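Long-range contacts in type III effector (Vibrio parahaemolyticus, PDB 2QHQ), which is of unknown function but belongs to the HopJ family, named after type III secretion effector proteins: residues T44-T49 against F117-L122; F48-T53 against R105-T110. All coordinates share one frame; numbering follows the deposited sequence.

Interaction 1: residues T44-T49 against F117-L122; sequences TPAAFT and FETSAL
F48 and F117 form an antiparallel, non-hydrogen-bonded pair where strand 48-50 runs beside strand 115-117, an outer strand of a three-stranded sheet. From this pair the two chains continue side by side as loops to T44 and A121, where strands 42-43 and 122-123 form a second, two-stranded sheet. One backbone bond marks each end of the linking part. E118 N donates to A47 O at 2.9 Å in an almost straight bond. T44 N donates to A121 O at 2.8 Å.

F48 CB lies over one face of the F117 ring, 3.9 Å from its centroid, a CH-pi contact. The two rings are nearly parallel, with planes 17° apart, but slid so far that they barely overlap. F48 has CG between its backbone N and carbonyl carbon (chi1 75°), which carries the ring away from F117, so CB makes the closest approach. A46 CB meets the same F117 ring at its edge. A46 CB also packs on A121 CB at 4.0 Å and on T119 CG2 at 3.8 Å. The F117 side chain reaches on to F67 and L71 of helix 67-72.

Water bridges the more polar margin. One molecule donates to P45 O and to S120 O. Another accepts from A47 N and donates to E118 OE1 at 2.6 Å. The E118 side chain is extended, with CG anti to the backbone N (chi1 -175°), and this brings the carboxylate alongside A47 CB. S120 also packs on S120 of the second subunit.

T119 N and T119 O are buried here without a polar partner; T119 O meets the methyl of A46 instead of a donor. The join between the two sheets rests on two direct backbone bonds, a small apolar patch around A46 and F117, and bridging water.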
loop_
_atom_site.group_PDB
_atom_site.type_symbol
_atom_site.label_atom_id
_atom_site.label_comp_id
_atom_site.label_asym_id
_atom_site.label_seq_id
_atom_site.Cartn_x
_atom_site.Cartn_y
_atom_site.Cartn_z
ATOM N N THR B 44 -16.518 -0.972 -0.279
ATOM C CA THR B 44 -17.350 -0.200 0.616
ATOM C C THR B 44 -16.804 1.222 0.718
ATOM O O THR B 44 -15.574 1.428 0.770
ATOM C CB THR B 44 -17.489 -0.860 1.998
ATOM O OG1 THR B 44 -16.201 -1.106 2.533
ATOM C CG2 THR B 44 -18.205 -2.203 1.905
ATOM N N PRO B 45 -17.709 2.225 0.716
ATOM C CA PRO B 45 -17.229 3.607 0.670
ATOM C C PRO B 45 -16.396 3.987 1.897
ATOM O O PRO B 45 -16.597 3.424 2.987
ATOM C CB PRO B 45 -18.527 4.431 0.650
ATOM C CG PRO B 45 -19.549 3.564 1.285
ATOM C CD PRO B 45 -19.182 2.162 0.768
ATOM N N ALA B 46 -15.478 4.926 1.706
ATOM C CA ALA B 46 -14.555 5.364 2.765
ATOM C C ALA B 46 -14.146 6.790 2.515
ATOM O O ALA B 46 -13.819 7.161 1.376
ATOM C CB ALA B 46 -13.311 4.472 2.784
ATOM N N ALA B 47 -14.132 7.590 3.587
ATOM C CA ALA B 47 -13.575 8.946 3.499
ATOM C C ALA B 47 -12.062 8.855 3.397
ATOM O O ALA B 47 -11.439 7.986 4.022
ATOM C CB ALA B 47 -13.969 9.773 4.735
ATOM N N PHE B 48 -11.469 9.732 2.590
ATOM C CA PHE B 48 -10.003 9.811 2.531
ATOM C C PHE B 48 -9.523 11.195 2.160
ATOM O O PHE B 48 -10.179 11.895 1.393
ATOM C CB PHE B 48 -9.404 8.747 1.587
ATOM C CG PHE B 48 -9.569 9.032 0.100
ATOM C CD1 PHE B 48 -8.473 9.445 -0.675
ATOM C CD2 PHE B 48 -10.799 8.806 -0.537
ATOM C CE1 PHE B 48 -8.611 9.661 -2.073
ATOM C CE2 PHE B 48 -10.950 9.004 -1.924
ATOM C CZ PHE B 48 -9.848 9.432 -2.692
ATOM N N THR B 49 -8.382 11.572 2.737
ATOM C CA THR B 49 -7.744 12.827 2.373
ATOM C C THR B 49 -6.646 12.525 1.377
ATOM O O THR B 49 -6.106 11.420 1.345
ATOM C CB THR B 49 -7.173 13.575 3.584
ATOM O OG1 THR B 49 -6.471 12.652 4.428
ATOM C CG2 THR B 49 -8.301 14.238 4.370
ATOM N N PHE B 117 -6.662 7.254 4.510
ATOM C CA PHE B 117 -8.024 6.697 4.581
ATOM C C PHE B 117 -8.532 6.695 6.010
ATOM O O PHE B 117 -7.773 6.410 6.955
ATOM C CB PHE B 117 -8.035 5.262 4.058
ATOM C CG PHE B 117 -8.129 5.155 2.568
ATOM C CD1 PHE B 117 -9.367 4.983 1.958
ATOM C CD2 PHE B 117 -6.982 5.182 1.772
ATOM C CE1 PHE B 117 -9.484 4.855 0.582
ATOM C CE2 PHE B 117 -7.089 5.075 0.381
ATOM C CZ PHE B 117 -8.355 4.904 -0.212
ATOM N N GLU B 118 -9.823 6.987 6.173
ATOM C CA GLU B 118 -10.482 6.877 7.456
ATOM C C GLU B 118 -10.753 5.417 7.808
ATOM O O GLU B 118 -10.671 5.018 8.972
ATOM C CB GLU B 118 -11.785 7.707 7.474
ATOM C CG GLU B 118 -12.438 7.697 8.842
ATOM C CD GLU B 118 -13.769 8.452 8.930
ATOM O OE1 GLU B 118 -14.635 8.297 8.038
ATOM O OE2 GLU B 118 -13.967 9.163 9.945
ATOM N N THR B 119 -11.046 4.619 6.781
ATOM C CA THR B 119 -11.289 3.204 6.938
ATOM C C THR B 119 -11.022 2.520 5.594
ATOM O O THR B 119 -10.786 3.193 4.604
ATOM C CB THR B 119 -12.719 2.953 7.434
ATOM O OG1 THR B 119 -12.858 1.577 7.814
ATOM C CG2 THR B 119 -13.739 3.383 6.379
ATOM N N SER B 120 -11.038 1.195 5.573
ATOM C CA SER B 120 -10.690 0.467 4.345
ATOM C C SER B 120 -11.873 0.387 3.394
ATOM O O SER B 120 -13.029 0.285 3.818
ATOM C CB SER B 120 -10.146 -0.923 4.653
ATOM O OG SER B 120 -10.998 -1.600 5.521
ATOM N N ALA B 121 -11.566 0.448 2.106
ATOM C CA ALA B 121 -12.588 0.458 1.066
ATOM C C ALA B 121 -12.716 -0.842 0.291
ATOM O O ALA B 121 -13.745 -1.063 -0.346
ATOM C CB ALA B 121 -12.365 1.662 0.097
ATOM N N LEU B 122 -11.701 -1.702 0.349
ATOM C CA LEU B 122 -11.698 -2.920 -0.482
ATOM C C LEU B 122 -11.331 -4.165 0.305
ATOM O O LEU B 122 -10.403 -4.140 1.119
ATOM C CB LEU B 122 -10.704 -2.800 -1.660
ATOM C CG LEU B 122 -10.966 -1.755 -2.753
ATOM C CD1 LEU B 122 -9.798 -1.755 -3.754
ATOM C CD2 LEU B 122 -12.341 -1.991 -3.458
HETATM O O HOH W 1 -15.015 -3.465 1.497
HETATM O O HOH W 2 -15.363 1.618 4.373
HETATM O O HOH W 3 -15.004 6.636 6.138
#

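Interaction 2: residues F48-T53 against R105-T110; sequences FTNGNT and RNFMVT
N106 on helix 102-110 reaches the turn after strand 48-50 with its side-chain amide. N106 OD1 accepts from N52 N at 3.2 Å. This bond is bent, 140° at the hydrogen, and the donor sits above the carbonyl plane. On the other branch of the amide, N106 ND2 lies against T53 CB and T53 CG2, both at 3.6 Å, and is bonded to Q102 O one helical turn earlier. Two partners thus fix the rotation of the N106 amide. N106 CB packs against N50 O at 3.4 Å.

The turn is a type II' beta turn from N50 to T53, the hairpin link between strands 48-50 and 53-55. G51 takes its second position with positive phi. G51 CA comes within 3.4 Å of T110 OG1, so the backbone passes close to the helix end.

The N50 side chain has CG anti to the backbone N (chi1 178°), which brings its amide up to the helix. Its amide plane is turned 63° from that of N106. N50 OD1 lies near the plane of the F107 ring, at its edge, and 3.9 Å from F107 CB. A water donates to N50 OD1 and accepts from T110 OG1, each at 2.7 Å. N50 ND2 donates to N103 O, so the two branches of this amide are held by different partners.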
loop_
_atom_site.group_PDB
_atom_site.type_symbol
_atom_site.label_atom_id
_atom_site.label_comp_id
_atom_site.label_asym_id
_atom_site.label_seq_id
_atom_site.Cartn_x
_atom_site.Cartn_y
_atom_site.Cartn_z
ATOM N N PHE B 48 -11.469 9.732 2.590
ATOM C CA PHE B 48 -10.003 9.811 2.531
ATOM C C PHE B 48 -9.523 11.195 2.160
ATOM O O PHE B 48 -10.179 11.895 1.393
ATOM C CB PHE B 48 -9.404 8.747 1.587
ATOM C CG PHE B 48 -9.569 9.032 0.100
ATOM C CD1 PHE B 48 -8.473 9.445 -0.675
ATOM C CD2 PHE B 48 -10.799 8.806 -0.537
ATOM C CE1 PHE B 48 -8.611 9.661 -2.073
ATOM C CE2 PHE B 48 -10.950 9.004 -1.924
ATOM C CZ PHE B 48 -9.848 9.432 -2.692
ATOM N N THR B 49 -8.382 11.572 2.737
ATOM C CA THR B 49 -7.744 12.827 2.373
ATOM C C THR B 49 -6.646 12.525 1.377
ATOM O O THR B 49 -6.106 11.420 1.345
ATOM C CB THR B 49 -7.173 13.575 3.584
ATOM O OG1 THR B 49 -6.471 12.652 4.428
ATOM C CG2 THR B 49 -8.301 14.238 4.370
ATOM N N ASN B 50 -6.367 13.508 0.537
ATOM C CA ASN B 50 -5.433 13.333 -0.554
ATOM C C ASN B 50 -4.754 14.684 -0.766
ATOM O O ASN B 50 -5.198 15.505 -1.570
ATOM C CB ASN B 50 -6.203 12.864 -1.787
ATOM C CG ASN B 50 -5.320 12.687 -3.025
ATOM O OD1 ASN B 50 -4.079 12.755 -2.968
ATOM N ND2 ASN B 50 -5.977 12.471 -4.169
ATOM N N GLY B 51 -3.707 14.925 0.020
ATOM C CA GLY B 51 -3.002 16.209 0.026
ATOM C C GLY B 51 -3.965 17.319 0.406
ATOM O O GLY B 51 -4.515 17.315 1.505
ATOM N N ASN B 52 -4.208 18.239 -0.523
ATOM C CA ASN B 52 -5.060 19.390 -0.228
ATOM C C ASN B 52 -6.525 19.191 -0.593
ATOM O O ASN B 52 -7.321 20.133 -0.543
ATOM C CB ASN B 52 -4.503 20.667 -0.860
ATOM C CG ASN B 52 -3.257 21.176 -0.145
ATOM O OD1 ASN B 52 -2.322 21.656 -0.793
ATOM N ND2 ASN B 52 -3.232 21.068 1.189
ATOM N N THR B 53 -6.884 17.961 -0.944
ATOM C CA THR B 53 -8.288 17.644 -1.166
ATOM C C THR B 53 -8.788 16.553 -0.200
ATOM O O THR B 53 -8.018 15.708 0.264
ATOM C CB THR B 53 -8.578 17.338 -2.648
ATOM O OG1 THR B 53 -9.977 17.515 -2.912
ATOM C CG2 THR B 53 -8.164 15.934 -3.021
ATOM N N ARG B 105 -4.825 15.120 -9.731
ATOM C CA ARG B 105 -3.962 16.301 -9.703
ATOM C C ARG B 105 -3.288 16.483 -8.345
ATOM O O ARG B 105 -2.133 16.828 -8.298
ATOM C CB ARG B 105 -4.727 17.553 -10.123
ATOM C CG ARG B 105 -5.221 17.494 -11.567
ATOM C CD ARG B 105 -6.071 18.712 -11.936
ATOM N NE ARG B 105 -6.566 18.554 -13.310
ATOM C CZ ARG B 105 -5.879 18.861 -14.411
ATOM N NH1 ARG B 105 -4.635 19.363 -14.350
ATOM N NH2 ARG B 105 -6.440 18.654 -15.591
ATOM N N ASN B 106 -4.001 16.181 -7.265
ATOM C CA ASN B 106 -3.428 16.259 -5.928
ATOM C C ASN B 106 -2.410 15.176 -5.673
ATOM O O ASN B 106 -1.366 15.427 -5.095
ATOM C CB ASN B 106 -4.505 16.257 -4.840
ATOM C CG ASN B 106 -5.003 17.661 -4.517
ATOM O OD1 ASN B 106 -4.377 18.401 -3.738
ATOM N ND2 ASN B 106 -6.100 18.047 -5.134
ATOM N N PHE B 107 -2.701 13.974 -6.141
ATOM C CA PHE B 107 -1.812 12.848 -5.875
ATOM C C PHE B 107 -0.487 13.038 -6.623
ATOM O O PHE B 107 0.559 12.626 -6.139
ATOM C CB PHE B 107 -2.504 11.551 -6.274
ATOM C CG PHE B 107 -1.724 10.302 -5.942
ATOM C CD1 PHE B 107 -1.685 9.814 -4.634
ATOM C CD2 PHE B 107 -1.063 9.593 -6.946
ATOM C CE1 PHE B 107 -0.979 8.634 -4.334
ATOM C CE2 PHE B 107 -0.352 8.413 -6.650
ATOM C CZ PHE B 107 -0.314 7.940 -5.343
HETATM N N MSE B 108 -0.539 13.648 -7.812
HETATM C CA MSE B 108 0.686 14.019 -8.537
HETATM C C MSE B 108 1.642 14.896 -7.731
HETATM O O MSE B 108 2.880 14.846 -7.918
HETATM C CB MSE B 108 0.290 14.752 -9.825
HETATM C CG MSE B 108 -0.041 13.828 -10.941
HETATM SE SE MSE B 108 -0.773 14.949 -12.370
HETATM C CE MSE B 108 0.873 15.735 -13.021
ATOM N N VAL B 109 1.079 15.713 -6.852
ATOM C CA VAL B 109 1.874 16.651 -6.060
ATOM C C VAL B 109 2.404 15.977 -4.785
ATOM O O VAL B 109 3.623 15.949 -4.538
ATOM C CB VAL B 109 1.066 17.940 -5.724
ATOM C CG1 VAL B 109 1.887 18.873 -4.794
ATOM C CG2 VAL B 109 0.626 18.678 -7.014
ATOM N N THR B 110 1.498 15.396 -4.003
ATOM C CA THR B 110 1.814 14.922 -2.646
ATOM C C THR B 110 1.937 13.399 -2.507
ATOM O O THR B 110 2.388 12.893 -1.465
ATOM C CB THR B 110 0.777 15.464 -1.633
ATOM O OG1 THR B 110 -0.540 15.387 -2.192
ATOM C CG2 THR B 110 1.074 16.935 -1.303
HETATM O O HOH W 4 -1.570 12.952 -1.918
#

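Overall arrangement
From the N terminus, the chain passes strand 42-43 and enters the first segment of interaction 1, then runs along strand 48-50 into the turn used by interaction 2. The two first segments overlap at F48 and T49. Interaction 2 closes the shorter loop, as helix 102-110 returns to the hairpin turn. Interaction 1 closes the longer loop after strand 115-117, so interaction 2 nests inside it. Their centres are about 15 Å apart, toward opposite ends of strand 48-50. Interaction 1 ties the three-stranded sheet to the two-stranded sheet of 42-43 and 122-123. Interaction 2 ties its hairpin to the helix.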